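Local coordinates for N-terminal acetyltransferase-like protein (PDB 5NNP) that probably serves as the auxiliary, TPR-built helical subunit of an N-terminal acetyltransferase complex, at residues 331-336 with 375-380; 381-386 with 414-419; 425-430 with 449-454; 675-680 with 710-715. All coordinates share one frame; numbering follows the deposited sequence.

Overall arrangement
Followed from the N terminus, the four contacts come one after another, and none nests in or crosses another. Contact 1 closes the loop from residues 331-336 to helix 369-381, across helix 336-352. Contact 2 opens at the end of helix 369-381 and closes on helix 408-421, across helix 390-403. The two meet where Tyr333 reaches His381. Contact 3 pairs helix 424-436 with helix 442-454 and touches contact 2, with one phosphate ion bound by both. Together, contacts 1 to 3 tie a continuous row of helices. Contact 4 lies apart, its centre about 35 Å from that of contact 3. It joins helix 673-685 to helix 707-723, nearer the C terminus.

Contact 1. Residues 331-336 with 375-380; sequences HLYSDS and LYYLAQ
Tyr333 and Tyr377 meet at their hydroxyls, inside the helical-repeat fold. Tyr377 sits on helix 369-381, in a stretch predicted to be a TPR repeat. Tyr333 sits in the loop before helix 336-352. The two side chains approach from opposite directions. Tyr377 reaches across because its CG is anti to the backbone N (chi1 -178°). Its OH lies at the edge of the Tyr333 ring, near the ring plane. The backbones stay well apart, with 12.3 Å between Tyr333 CA and Gln380 CA, so the link is made by the two long side chains. This part is buried. Tyr333 OH is hydrogen-bonded there to His381 ND1, its stronger polar partner. Phe326 packs edge-to-face with both tyrosines, and Leu342 of helix 336-352 touches both. The solvent side is looser. Ser334 and Ser336 are exposed there, and Asp335 caps the start of helix 336-352 through OD1 and Lys338 N. The hydroxyl pair itself is a hydrogen bond, with Tyr333 OH and Tyr377 OH 2.7 Å apart.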
loop_
_atom_site.group_PDB
_atom_site.type_symbol
_atom_site.label_atom_id
_atom_site.label_comp_id
_atom_site.label_asym_id
_atom_site.label_seq_id
_atom_site.Cartn_x
_atom_site.Cartn_y
_atom_site.Cartn_z
ATOM N N HIS A 331 18.892 13.365 -7.695
ATOM C CA HIS A 331 17.863 14.347 -7.357
ATOM C C HIS A 331 18.363 15.789 -7.493
ATOM O O HIS A 331 17.561 16.714 -7.620
ATOM C CB HIS A 331 17.359 14.124 -5.929
ATOM C CG HIS A 331 18.399 14.380 -4.875
ATOM N ND1 HIS A 331 19.384 13.467 -4.558
ATOM C CD2 HIS A 331 18.603 15.448 -4.069
ATOM C CE1 HIS A 331 20.150 13.961 -3.599
ATOM N NE2 HIS A 331 19.700 15.164 -3.287
ATOM N N LEU A 332 19.682 15.975 -7.437
ATOM C CA LEU A 332 20.289 17.308 -7.558
ATOM C C LEU A 332 20.386 17.789 -9.005
ATOM O O LEU A 332 20.616 18.966 -9.259
ATOM C CB LEU A 332 21.689 17.321 -6.946
ATOM C CG LEU A 332 21.836 17.100 -5.446
ATOM C CD1 LEU A 332 23.294 16.891 -5.113
ATOM C CD2 LEU A 332 21.279 18.280 -4.674
ATOM N N TYR A 333 20.206 16.871 -9.948
ATOM C CA TYR A 333 20.431 17.154 -11.363
ATOM C C TYR A 333 19.387 18.112 -11.961
ATOM O O TYR A 333 19.445 18.430 -13.151
ATOM C CB TYR A 333 20.467 15.837 -12.158
ATOM C CG TYR A 333 21.816 15.152 -12.135
ATOM C CD1 TYR A 333 22.602 15.157 -10.984
ATOM C CD2 TYR A 333 22.305 14.494 -13.259
ATOM C CE1 TYR A 333 23.845 14.532 -10.958
ATOM C CE2 TYR A 333 23.544 13.864 -13.240
ATOM C CZ TYR A 333 24.307 13.891 -12.088
ATOM O OH TYR A 333 25.538 13.279 -12.062
ATOM N N SER A 334 18.443 18.568 -11.142
ATOM C CA SER A 334 17.473 19.564 -11.591
ATOM C C SER A 334 18.200 20.886 -11.806
ATOM O O SER A 334 17.823 21.675 -12.664
ATOM C CB SER A 334 16.322 19.727 -10.586
ATOM O OG SER A 334 16.751 20.299 -9.355
ATOM N N ASP A 335 19.245 21.108 -11.014
ATOM C CA ASP A 335 20.103 22.276 -11.140
ATOM C C ASP A 335 21.244 21.954 -12.107
ATOM O O ASP A 335 22.054 21.060 -11.861
ATOM C CB ASP A 335 20.637 22.694 -9.766
ATOM C CG ASP A 335 21.518 23.932 -9.823
ATOM O OD1 ASP A 335 22.470 23.958 -10.632
ATOM O OD2 ASP A 335 21.269 24.880 -9.047
ATOM N N SER A 336 21.296 22.688 -13.208
ATOM C CA SER A 336 22.289 22.448 -14.241
ATOM C C SER A 336 23.712 22.511 -13.689
ATOM O O SER A 336 24.549 21.659 -13.999
ATOM C CB SER A 336 22.121 23.462 -15.370
ATOM O OG SER A 336 22.789 23.022 -16.534
ATOM N N LEU A 375 34.109 5.563 -12.747
ATOM C CA LEU A 375 33.784 5.291 -14.143
ATOM C C LEU A 375 32.310 4.905 -14.236
ATOM O O LEU A 375 31.601 5.313 -15.155
ATOM C CB LEU A 375 34.684 4.188 -14.726
ATOM C CG LEU A 375 36.171 4.513 -14.958
ATOM C CD1 LEU A 375 36.928 3.254 -15.349
ATOM C CD2 LEU A 375 36.368 5.589 -16.031
ATOM N N TYR A 376 31.850 4.129 -13.263
ATOM C CA TYR A 376 30.450 3.721 -13.202
ATOM C C TYR A 376 29.515 4.898 -12.958
ATOM O O TYR A 376 28.388 4.914 -13.467
ATOM C CB TYR A 376 30.245 2.680 -12.105
ATOM C CG TYR A 376 28.842 2.134 -12.055
ATOM C CD1 TYR A 376 28.300 1.466 -13.141
ATOM C CD2 TYR A 376 28.063 2.270 -10.919
ATOM C CE1 TYR A 376 27.018 0.955 -13.097
ATOM C CE2 TYR A 376 26.777 1.767 -10.869
ATOM C CZ TYR A 376 26.262 1.111 -11.961
ATOM O OH TYR A 376 24.987 0.606 -11.916
ATOM N N TYR A 377 29.968 5.871 -12.165
ATOM C CA TYR A 377 29.168 7.069 -11.920
ATOM C C TYR A 377 29.008 7.832 -13.225
ATOM O O TYR A 377 27.921 8.325 -13.557
ATOM C CB TYR A 377 29.796 7.981 -10.863
ATOM C CG TYR A 377 28.958 9.214 -10.564
ATOM C CD1 TYR A 377 28.996 10.338 -11.396
ATOM C CD2 TYR A 377 28.126 9.258 -9.454
ATOM C CE1 TYR A 377 28.230 11.460 -11.120
ATOM C CE2 TYR A 377 27.363 10.366 -9.173
ATOM C CZ TYR A 377 27.414 11.464 -10.006
ATOM O OH TYR A 377 26.642 12.570 -9.707
ATOM N N LEU A 378 30.106 7.939 -13.959
ATOM C CA LEU A 378 30.081 8.675 -15.203
ATOM C C LEU A 378 29.211 7.952 -16.230
ATOM O O LEU A 378 28.544 8.592 -17.043
ATOM C CB LEU A 378 31.496 8.882 -15.724
ATOM C CG LEU A 378 32.264 9.968 -14.976
ATOM C CD1 LEU A 378 33.760 9.823 -15.182
ATOM C CD2 LEU A 378 31.775 11.341 -15.419
ATOM N N ALA A 379 29.202 6.621 -16.175
ATOM C CA ALA A 379 28.414 5.835 -17.117
ATOM C C ALA A 379 26.950 6.163 -16.924
ATOM O O ALA A 379 26.202 6.363 -17.883
ATOM C CB ALA A 379 28.650 4.362 -16.920
ATOM N N GLN A 380 26.558 6.242 -15.663
ATOM C CA GLN A 380 25.179 6.497 -15.319
ATOM C C GLN A 380 24.793 7.946 -15.559
ATOM O O GLN A 380 23.678 8.224 -15.992
ATOM C CB GLN A 380 24.928 6.099 -13.869
ATOM C CG GLN A 380 24.823 4.608 -13.736
ATOM C CD GLN A 380 24.500 4.188 -12.348
ATOM O OE1 GLN A 380 25.278 4.407 -11.414
ATOM N NE2 GLN A 380 23.340 3.582 -12.187
#

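Contact 2. Residues 381-386 with 414-419; sequences HYNYYM and KARIFK. With PO4 (phosphate ion), chain U.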
loop_
_atom_site.group_PDB
_atom_site.type_symbol
_atom_site.label_atom_id
_atom_site.label_comp_id
_atom_site.label_asym_id
_atom_site.label_seq_id
_atom_site.Cartn_x
_atom_site.Cartn_y
_atom_site.Cartn_z
ATOM N N HIS A 381 25.719 8.856 -15.281
ATOM C CA HIS A 381 25.506 10.277 -15.546
ATOM C C HIS A 381 25.031 10.489 -16.976
ATOM O O HIS A 381 24.001 11.108 -17.220
ATOM C CB HIS A 381 26.797 11.068 -15.299
ATOM C CG HIS A 381 26.668 12.546 -15.527
ATOM N ND1 HIS A 381 26.412 13.439 -14.506
ATOM C CD2 HIS A 381 26.788 13.288 -16.655
ATOM C CE1 HIS A 381 26.367 14.664 -14.997
ATOM N NE2 HIS A 381 26.588 14.599 -16.297
ATOM N N TYR A 382 25.789 9.950 -17.917
ATOM C CA TYR A 382 25.524 10.176 -19.320
ATOM C C TYR A 382 24.462 9.241 -19.878
ATOM O O TYR A 382 24.097 9.327 -21.047
ATOM C CB TYR A 382 26.823 10.054 -20.091
ATOM C CG TYR A 382 27.728 11.210 -19.791
ATOM C CD1 TYR A 382 27.457 12.478 -20.308
ATOM C CD2 TYR A 382 28.834 11.054 -18.979
ATOM C CE1 TYR A 382 28.276 13.554 -20.033
ATOM C CE2 TYR A 382 29.658 12.119 -18.699
ATOM C CZ TYR A 382 29.374 13.370 -19.225
ATOM O OH TYR A 382 30.197 14.431 -18.942
ATOM N N ASN A 383 23.947 8.359 -19.027
ATOM C CA ASN A 383 22.802 7.545 -19.396
ATOM C C ASN A 383 21.504 8.209 -18.922
ATOM O O ASN A 383 20.425 7.980 -19.470
ATOM C CB ASN A 383 22.938 6.152 -18.806
ATOM C CG ASN A 383 22.005 5.159 -19.449
ATOM O OD1 ASN A 383 21.625 5.307 -20.619
ATOM N ND2 ASN A 383 21.618 4.139 -18.690
ATOM N N TYR A 384 21.630 9.051 -17.904
ATOM C CA TYR A 384 20.493 9.728 -17.301
ATOM C C TYR A 384 19.884 10.746 -18.278
ATOM O O TYR A 384 20.599 11.452 -18.996
ATOM C CB TYR A 384 20.928 10.408 -15.997
ATOM C CG TYR A 384 19.791 10.825 -15.104
ATOM C CD1 TYR A 384 18.909 9.887 -14.589
ATOM C CD2 TYR A 384 19.608 12.151 -14.756
ATOM C CE1 TYR A 384 17.866 10.261 -13.763
ATOM C CE2 TYR A 384 18.572 12.533 -13.930
ATOM C CZ TYR A 384 17.705 11.582 -13.438
ATOM O OH TYR A 384 16.672 11.956 -12.616
ATOM N N TYR A 385 18.559 10.821 -18.305
ATOM C CA TYR A 385 17.876 11.569 -19.347
ATOM C C TYR A 385 18.119 13.073 -19.225
ATOM O O TYR A 385 17.954 13.831 -20.185
ATOM C CB TYR A 385 16.377 11.261 -19.309
ATOM C CG TYR A 385 15.637 11.905 -18.162
ATOM C CD1 TYR A 385 15.534 11.271 -16.930
ATOM C CD2 TYR A 385 15.027 13.152 -18.316
ATOM C CE1 TYR A 385 14.850 11.864 -15.880
ATOM C CE2 TYR A 385 14.342 13.756 -17.275
ATOM C CZ TYR A 385 14.256 13.109 -16.060
ATOM O OH TYR A 385 13.577 13.709 -15.023
ATOM N N MET A 386 18.529 13.499 -18.040
ATOM C CA MET A 386 18.752 14.911 -17.785
ATOM C C MET A 386 20.109 15.358 -18.299
ATOM O O MET A 386 20.339 16.544 -18.523
ATOM C CB MET A 386 18.627 15.205 -16.290
ATOM C CG MET A 386 17.276 14.816 -15.706
ATOM S SD MET A 386 16.607 16.095 -14.635
ATOM C CE MET A 386 16.773 17.524 -15.708
ATOM N N LYS A 414 24.897 -1.151 -18.671
ATOM C CA LYS A 414 25.188 -1.285 -20.087
ATOM C C LYS A 414 23.940 -1.626 -20.887
ATOM O O LYS A 414 23.631 -0.979 -21.895
ATOM C CB LYS A 414 26.243 -2.355 -20.308
ATOM C CG LYS A 414 26.715 -2.426 -21.735
ATOM C CD LYS A 414 27.912 -3.303 -21.848
ATOM C CE LYS A 414 27.745 -4.251 -22.992
ATOM N NZ LYS A 414 29.069 -4.810 -23.345
ATOM N N ALA A 415 23.238 -2.662 -20.432
ATOM C CA ALA A 415 21.951 -3.046 -21.005
ATOM C C ALA A 415 20.973 -1.872 -21.082
ATOM O O ALA A 415 20.211 -1.755 -22.040
ATOM C CB ALA A 415 21.328 -4.202 -20.187
ATOM N N ARG A 416 20.985 -1.019 -20.067
ATOM C CA ARG A 416 20.032 0.084 -19.989
ATOM C C ARG A 416 20.345 1.137 -21.046
ATOM O O ARG A 416 19.451 1.812 -21.555
ATOM C CB ARG A 416 20.041 0.708 -18.589
ATOM C CG ARG A 416 19.023 1.814 -18.392
ATOM C CD ARG A 416 19.029 2.333 -16.958
ATOM N NE ARG A 416 18.433 1.384 -16.017
ATOM C CZ ARG A 416 19.124 0.573 -15.220
ATOM N NH1 ARG A 416 20.453 0.585 -15.234
ATOM N NH2 ARG A 416 18.483 -0.252 -14.396
ATOM N N ILE A 417 21.624 1.256 -21.388
ATOM C CA ILE A 417 22.055 2.171 -22.434
ATOM C C ILE A 417 21.552 1.669 -23.784
ATOM O O ILE A 417 21.018 2.440 -24.610
ATOM C CB ILE A 417 23.591 2.321 -22.429
ATOM C CG1 ILE A 417 24.043 2.842 -21.062
ATOM C CG2 ILE A 417 24.063 3.253 -23.528
ATOM C CD1 ILE A 417 25.531 3.048 -20.926
ATOM N N PHE A 418 21.696 0.363 -23.997
ATOM C CA PHE A 418 21.153 -0.267 -25.196
ATOM C C PHE A 418 19.665 -0.004 -25.291
ATOM O O PHE A 418 19.178 0.438 -26.328
ATOM C CB PHE A 418 21.418 -1.766 -25.197
ATOM C CG PHE A 418 22.851 -2.117 -25.425
ATOM C CD1 PHE A 418 23.668 -1.272 -26.159
ATOM C CD2 PHE A 418 23.385 -3.284 -24.904
ATOM C CE1 PHE A 418 24.991 -1.589 -26.380
ATOM C CE2 PHE A 418 24.707 -3.605 -25.113
ATOM C CZ PHE A 418 25.514 -2.758 -25.855
ATOM N N LYS A 419 18.952 -0.286 -24.202
ATOM C CA LYS A 419 17.537 0.052 -24.116
ATOM C C LYS A 419 17.272 1.476 -24.621
ATOM O O LYS A 419 16.436 1.678 -25.499
ATOM C CB LYS A 419 17.025 -0.093 -22.680
ATOM C CG LYS A 419 15.502 -0.037 -22.583
ATOM C CD LYS A 419 15.013 0.143 -21.167
ATOM C CE LYS A 419 14.919 1.615 -20.812
ATOM N NZ LYS A 419 14.511 1.853 -19.393
HETATM P P PO4 U . 14.897 0.048 -15.891
HETATM O O1 PO4 U . 15.727 -0.495 -17.026
HETATM O O2 PO4 U . 14.218 1.315 -16.364
HETATM O O3 PO4 U . 13.839 -0.953 -15.478
HETATM O O4 PO4 U . 15.801 0.328 -14.714
#
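Asn383 lays its amide against Arg416 and Ile417 of helix 408-421. The Asn383 and Arg416 side chains cross at about a right angle, with the amide and guanidinium planes 53° apart. Asn383 ND2 rests on the aliphatic part of the arginine, 3.5 Å from Arg416 CG. On the other branch, Asn383 OD1 is 3.5 Å from Ile417 CG1. These are packing contacts. The polar mate of OD1 is His420 ND1, by a hydrogen bond. The Arg416 chain bends at chi3 (-73°), and its guanidinium meets a phosphate ion edge-on. Both Arg416 NE (3.1 Å) and Arg416 NH2 (2.8 Å) donate to phosphate O4, and the NH2 bond is the straighter at 157°. Lys419 NZ lies 3.1 Å from phosphate O2, and Lys450 also binds the ion, probably from the crystallisation liquor. With an alanine in place of Arg416, the phosphate would probably lose two hydrogen bonds and Asn383 ND2 the CG and CD it rests on. Residues 381-386 lie in a predicted TPR, in the turn between helices 369-381 and 390-403, and pack on helix 408-421. Helix 390-403 covers Asn383 and Ile417, while Arg416 leans on Lys447 and Tyr451 of helix 442-454.

Contact 3. Residues 425-430 with 449-454; sequences AKAAET and AKYQLR. With PO4 (phosphate ion), chain U.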
loop_
_atom_site.group_PDB
_atom_site.type_symbol
_atom_site.label_atom_id
_atom_site.label_comp_id
_atom_site.label_asym_id
_atom_site.label_seq_id
_atom_site.Cartn_x
_atom_site.Cartn_y
_atom_site.Cartn_z
ATOM N N ALA A 425 16.547 -6.049 -28.162
ATOM C CA ALA A 425 17.188 -7.360 -28.250
ATOM C C ALA A 425 18.519 -7.370 -27.510
ATOM O O ALA A 425 18.736 -8.169 -26.592
ATOM C CB ALA A 425 17.397 -7.751 -29.700
ATOM N N LYS A 426 19.409 -6.476 -27.919
ATOM C CA LYS A 426 20.711 -6.344 -27.274
ATOM C C LYS A 426 20.562 -6.083 -25.774
ATOM O O LYS A 426 21.344 -6.591 -24.963
ATOM C CB LYS A 426 21.507 -5.219 -27.931
ATOM C CG LYS A 426 23.001 -5.429 -27.941
ATOM C CD LYS A 426 23.703 -4.161 -28.404
ATOM C CE LYS A 426 25.096 -4.437 -28.914
ATOM N NZ LYS A 426 25.030 -4.962 -30.306
ATOM N N ALA A 427 19.548 -5.301 -25.406
ATOM C CA ALA A 427 19.327 -4.950 -24.010
ATOM C C ALA A 427 18.927 -6.173 -23.182
ATOM O O ALA A 427 19.370 -6.325 -22.051
ATOM C CB ALA A 427 18.270 -3.853 -23.894
ATOM N N ALA A 428 18.094 -7.046 -23.737
ATOM C CA ALA A 428 17.683 -8.247 -23.013
ATOM C C ALA A 428 18.825 -9.269 -22.954
ATOM O O ALA A 428 19.056 -9.916 -21.941
ATOM C CB ALA A 428 16.427 -8.862 -23.646
ATOM N N GLU A 429 19.557 -9.408 -24.042
ATOM C CA GLU A 429 20.705 -10.308 -24.037
ATOM C C GLU A 429 21.720 -9.887 -22.962
ATOM O O GLU A 429 22.238 -10.730 -22.233
ATOM C CB GLU A 429 21.357 -10.349 -25.414
ATOM C CG GLU A 429 22.477 -11.377 -25.527
ATOM C CD GLU A 429 23.142 -11.403 -26.905
ATOM O OE1 GLU A 429 22.848 -10.514 -27.733
ATOM O OE2 GLU A 429 23.957 -12.319 -27.153
ATOM N N THR A 430 21.976 -8.583 -22.847
ATOM C CA THR A 430 22.969 -8.076 -21.903
ATOM C C THR A 430 22.497 -8.136 -20.447
ATOM O O THR A 430 23.274 -8.450 -19.541
ATOM C CB THR A 430 23.369 -6.635 -22.255
ATOM O OG1 THR A 430 24.091 -6.645 -23.491
ATOM C CG2 THR A 430 24.258 -6.034 -21.184
ATOM N N ALA A 449 14.034 -10.650 -16.663
ATOM C CA ALA A 449 12.678 -10.997 -17.084
ATOM C C ALA A 449 11.922 -9.796 -17.673
ATOM O O ALA A 449 11.231 -9.922 -18.679
ATOM C CB ALA A 449 11.904 -11.581 -15.922
ATOM N N LYS A 450 12.057 -8.637 -17.042
ATOM C CA LYS A 450 11.368 -7.440 -17.488
ATOM C C LYS A 450 11.861 -7.054 -18.866
ATOM O O LYS A 450 11.064 -6.809 -19.785
ATOM C CB LYS A 450 11.581 -6.287 -16.507
ATOM C CG LYS A 450 10.964 -4.960 -16.952
ATOM C CD LYS A 450 11.453 -3.810 -16.077
ATOM C CE LYS A 450 10.882 -2.465 -16.514
ATOM N NZ LYS A 450 11.145 -1.413 -15.490
ATOM N N TYR A 451 13.183 -7.011 -19.011
ATOM C CA TYR A 451 13.794 -6.702 -20.301
ATOM C C TYR A 451 13.375 -7.688 -21.402
ATOM O O TYR A 451 13.165 -7.301 -22.547
ATOM C CB TYR A 451 15.315 -6.647 -20.159
ATOM C CG TYR A 451 15.773 -5.266 -19.758
ATOM C CD1 TYR A 451 15.146 -4.591 -18.724
ATOM C CD2 TYR A 451 16.804 -4.622 -20.430
ATOM C CE1 TYR A 451 15.530 -3.323 -18.362
ATOM C CE2 TYR A 451 17.201 -3.347 -20.068
ATOM C CZ TYR A 451 16.555 -2.703 -19.037
ATOM O OH TYR A 451 16.935 -1.433 -18.672
ATOM N N GLN A 452 13.213 -8.951 -21.050
ATOM C CA GLN A 452 12.761 -9.930 -22.020
ATOM C C GLN A 452 11.310 -9.669 -22.436
ATOM O O GLN A 452 10.976 -9.749 -23.630
ATOM C CB GLN A 452 12.955 -11.338 -21.455
ATOM C CG GLN A 452 14.441 -11.725 -21.373
ATOM C CD GLN A 452 14.718 -12.951 -20.516
ATOM O OE1 GLN A 452 13.835 -13.444 -19.810
ATOM N NE2 GLN A 452 15.956 -13.452 -20.575
ATOM N N LEU A 453 10.456 -9.337 -21.466
ATOM C CA LEU A 453 9.086 -8.928 -21.771
ATOM C C LEU A 453 9.063 -7.646 -22.606
ATOM O O LEU A 453 8.248 -7.502 -23.509
ATOM C CB LEU A 453 8.275 -8.732 -20.490
ATOM C CG LEU A 453 8.047 -9.979 -19.637
ATOM C CD1 LEU A 453 7.361 -9.597 -18.354
ATOM C CD2 LEU A 453 7.220 -11.000 -20.385
ATOM N N ARG A 454 9.951 -6.712 -22.296
ATOM C CA ARG A 454 10.083 -5.511 -23.111
ATOM C C ARG A 454 10.484 -5.865 -24.543
ATOM O O ARG A 454 10.176 -5.122 -25.473
ATOM C CB ARG A 454 11.101 -4.545 -22.500
ATOM C CG ARG A 454 10.629 -3.879 -21.231
ATOM C CD ARG A 454 9.343 -3.118 -21.473
ATOM N NE ARG A 454 8.814 -2.506 -20.256
ATOM C CZ ARG A 454 9.177 -1.316 -19.786
ATOM N NH1 ARG A 454 10.096 -0.603 -20.412
ATOM N NH2 ARG A 454 8.621 -0.840 -18.681
HETATM P P PO4 U . 14.897 0.048 -15.891
HETATM O O1 PO4 U . 15.727 -0.495 -17.026
HETATM O O2 PO4 U . 14.218 1.315 -16.364
HETATM O O3 PO4 U . 13.839 -0.953 -15.478
HETATM O O4 PO4 U . 15.801 0.328 -14.714
#
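Ala427 and Ala428 pack against Tyr451 where two neighbouring helices run side by side. The carbonyl O of Ala427 lies at the edge of the tyrosine ring, near its plane, 3.5 Å from Tyr451 CD2. Ala427 CB makes an apolar contact with Tyr451 CD2 at 3.8 Å. Ala428 CB packs at the base of the tyrosine, 3.8 Å from Tyr451 O, 4.3 Å from Tyr451 CB and 4.2 Å from Gln452 CG. The two alanines carry only a methyl each, and the helix axes approach to 8.4 Å. Further out, Gln452 extends past Ala428 and hydrogen-bonds through OE1 to Thr464 OG1. The Tyr451 ring lies against Arg416 and Lys419 of helix 408-421. Beside it, the extended chain of Lys450 takes NZ to the phosphate ion, 2.7 Å from its O3, so lysine and arginine from two helices gather round this anion. Lys450 CE lies over one face of the Arg454 guanidinium. That group is held by a salt bridge to Glu492 of helix 487-499. The axes of the short segments run nearly antiparallel, at 159°. Such close antiparallel helix pairs, with alanines of one packed against larger side chains of the other, are consistent with the TPR-type alpha-alpha superhelix.

Contact 4. Residues 675-680 with 710-715; sequences GQIAGF and LEQAAK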
loop_
_atom_site.group_PDB
_atom_site.type_symbol
_atom_site.label_atom_id
_atom_site.label_comp_id
_atom_site.label_asym_id
_atom_site.label_seq_id
_atom_site.Cartn_x
_atom_site.Cartn_y
_atom_site.Cartn_z
ATOM N N GLY A 675 -6.777 8.951 -17.877
ATOM C CA GLY A 675 -8.041 8.352 -17.495
ATOM C C GLY A 675 -9.238 9.093 -18.066
ATOM O O GLY A 675 -10.148 8.469 -18.601
ATOM N N GLN A 676 -9.228 10.421 -17.964
ATOM C CA GLN A 676 -10.296 11.269 -18.509
ATOM C C GLN A 676 -10.420 11.184 -20.034
ATOM O O GLN A 676 -11.526 11.169 -20.592
ATOM C CB GLN A 676 -10.069 12.722 -18.095
ATOM C CG GLN A 676 -10.110 12.922 -16.587
ATOM C CD GLN A 676 -11.473 12.604 -16.023
ATOM O OE1 GLN A 676 -12.404 12.325 -16.778
ATOM N NE2 GLN A 676 -11.607 12.650 -14.692
ATOM N N ILE A 677 -9.276 11.139 -20.701
ATOM C CA ILE A 677 -9.247 10.994 -22.148
ATOM C C ILE A 677 -9.831 9.643 -22.553
ATOM O O ILE A 677 -10.607 9.554 -23.511
ATOM C CB ILE A 677 -7.818 11.133 -22.700
ATOM C CG1 ILE A 677 -7.264 12.521 -22.383
ATOM C CG2 ILE A 677 -7.797 10.888 -24.193
ATOM C CD1 ILE A 677 -5.769 12.656 -22.624
ATOM N N ALA A 678 -9.472 8.599 -21.805
ATOM C CA ALA A 678 -9.952 7.249 -22.087
ATOM C C ALA A 678 -11.437 7.117 -21.779
ATOM O O ALA A 678 -12.171 6.446 -22.510
ATOM C CB ALA A 678 -9.158 6.216 -21.301
ATOM N N GLY A 679 -11.871 7.754 -20.696
ATOM C CA GLY A 679 -13.280 7.804 -20.366
ATOM C C GLY A 679 -14.095 8.437 -21.488
ATOM O O GLY A 679 -15.160 7.934 -21.870
ATOM N N PHE A 680 -13.596 9.546 -22.024
ATOM C CA PHE A 680 -14.299 10.224 -23.097
ATOM C C PHE A 680 -14.537 9.286 -24.285
ATOM O O PHE A 680 -15.661 9.165 -24.783
ATOM C CB PHE A 680 -13.526 11.454 -23.552
ATOM C CG PHE A 680 -14.215 12.214 -24.645
ATOM C CD1 PHE A 680 -14.055 11.842 -25.969
ATOM C CD2 PHE A 680 -15.036 13.287 -24.352
ATOM C CE1 PHE A 680 -14.694 12.525 -26.980
ATOM C CE2 PHE A 680 -15.673 13.975 -25.358
ATOM C CZ PHE A 680 -15.503 13.593 -26.675
ATOM N N LEU A 710 -8.329 18.710 -27.065
ATOM C CA LEU A 710 -8.727 19.635 -28.121
ATOM C C LEU A 710 -9.422 18.880 -29.241
ATOM O O LEU A 710 -10.443 19.324 -29.779
ATOM C CB LEU A 710 -7.513 20.384 -28.661
ATOM C CG LEU A 710 -6.899 21.369 -27.671
ATOM C CD1 LEU A 710 -5.673 22.053 -28.272
ATOM C CD2 LEU A 710 -7.952 22.390 -27.230
ATOM N N GLU A 711 -8.853 17.727 -29.576
ATOM C CA GLU A 711 -9.408 16.831 -30.580
ATOM C C GLU A 711 -10.784 16.295 -30.172
ATOM O O GLU A 711 -11.746 16.365 -30.943
ATOM C CB GLU A 711 -8.444 15.674 -30.824
ATOM C CG GLU A 711 -8.736 14.866 -32.063
ATOM C CD GLU A 711 -7.838 13.658 -32.173
ATOM O OE1 GLU A 711 -7.844 12.822 -31.233
ATOM O OE2 GLU A 711 -7.118 13.557 -33.194
ATOM N N GLN A 712 -10.870 15.766 -28.957
ATOM C CA GLN A 712 -12.129 15.253 -28.432
ATOM C C GLN A 712 -13.174 16.362 -28.283
ATOM O O GLN A 712 -14.363 16.126 -28.488
ATOM C CB GLN A 712 -11.901 14.547 -27.090
ATOM C CG GLN A 712 -11.075 13.261 -27.197
ATOM C CD GLN A 712 -10.665 12.707 -25.840
ATOM O OE1 GLN A 712 -10.580 13.448 -24.863
ATOM N NE2 GLN A 712 -10.406 11.399 -25.774
ATOM N N ALA A 713 -12.732 17.569 -27.934
ATOM C CA ALA A 713 -13.637 18.715 -27.834
ATOM C C ALA A 713 -14.293 18.998 -29.186
ATOM O O ALA A 713 -15.508 19.195 -29.285
ATOM C CB ALA A 713 -12.887 19.947 -27.335
ATOM N N ALA A 714 -13.475 18.996 -30.232
ATOM C CA ALA A 714 -13.972 19.221 -31.577
ATOM C C ALA A 714 -14.810 18.044 -32.069
ATOM O O ALA A 714 -15.788 18.230 -32.791
ATOM C CB ALA A 714 -12.809 19.482 -32.528
ATOM N N LYS A 715 -14.423 16.833 -31.687
ATOM C CA LYS A 715 -15.136 15.635 -32.133
ATOM C C LYS A 715 -16.526 15.570 -31.498
ATOM O O LYS A 715 -17.488 15.114 -32.115
ATOM C CB LYS A 715 -14.326 14.371 -31.802
ATOM C CG LYS A 715 -14.838 13.082 -32.448
ATOM C CD LYS A 715 -13.779 11.971 -32.388
ATOM C CE LYS A 715 -13.340 11.670 -30.945
ATOM N NZ LYS A 715 -12.242 10.651 -30.825
#
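Phe680 presents one ring face to Gln712, whose chain slides over it in the opposite direction. Gln712 CB lies above that face, 3.7 Å from the ring centroid and 20° off its normal, a CH-pi contact. The Gln712 amide is tilted against the ring, with the two planes 29° apart. At the ring edge stands the aliphatic part of Lys715, with its CE 4.3 Å from Phe680 CE1. The Gln712 chain runs extended beyond CG, which carries its amide back to the preceding turn of helix 673-685, at Ile677. There Gln712 NE2 donates to Ile677 O at 2.9 Å, with an N-H...O angle of 144°. The same nitrogen is hydrogen-bonded to Glu681 OE2. A leucine in place of Gln712 would probably leave Ile677 O and Glu681 without this amide donor. The contact links helix 673-685 to helix 707-723, whose short segments run near-parallel, axes 11.1 Å apart. This is consistent with the stacked helical hairpins of a TPR-like alpha-alpha solenoid. Helix 689-702 comes between them in sequence and supports Phe680 through Leu696.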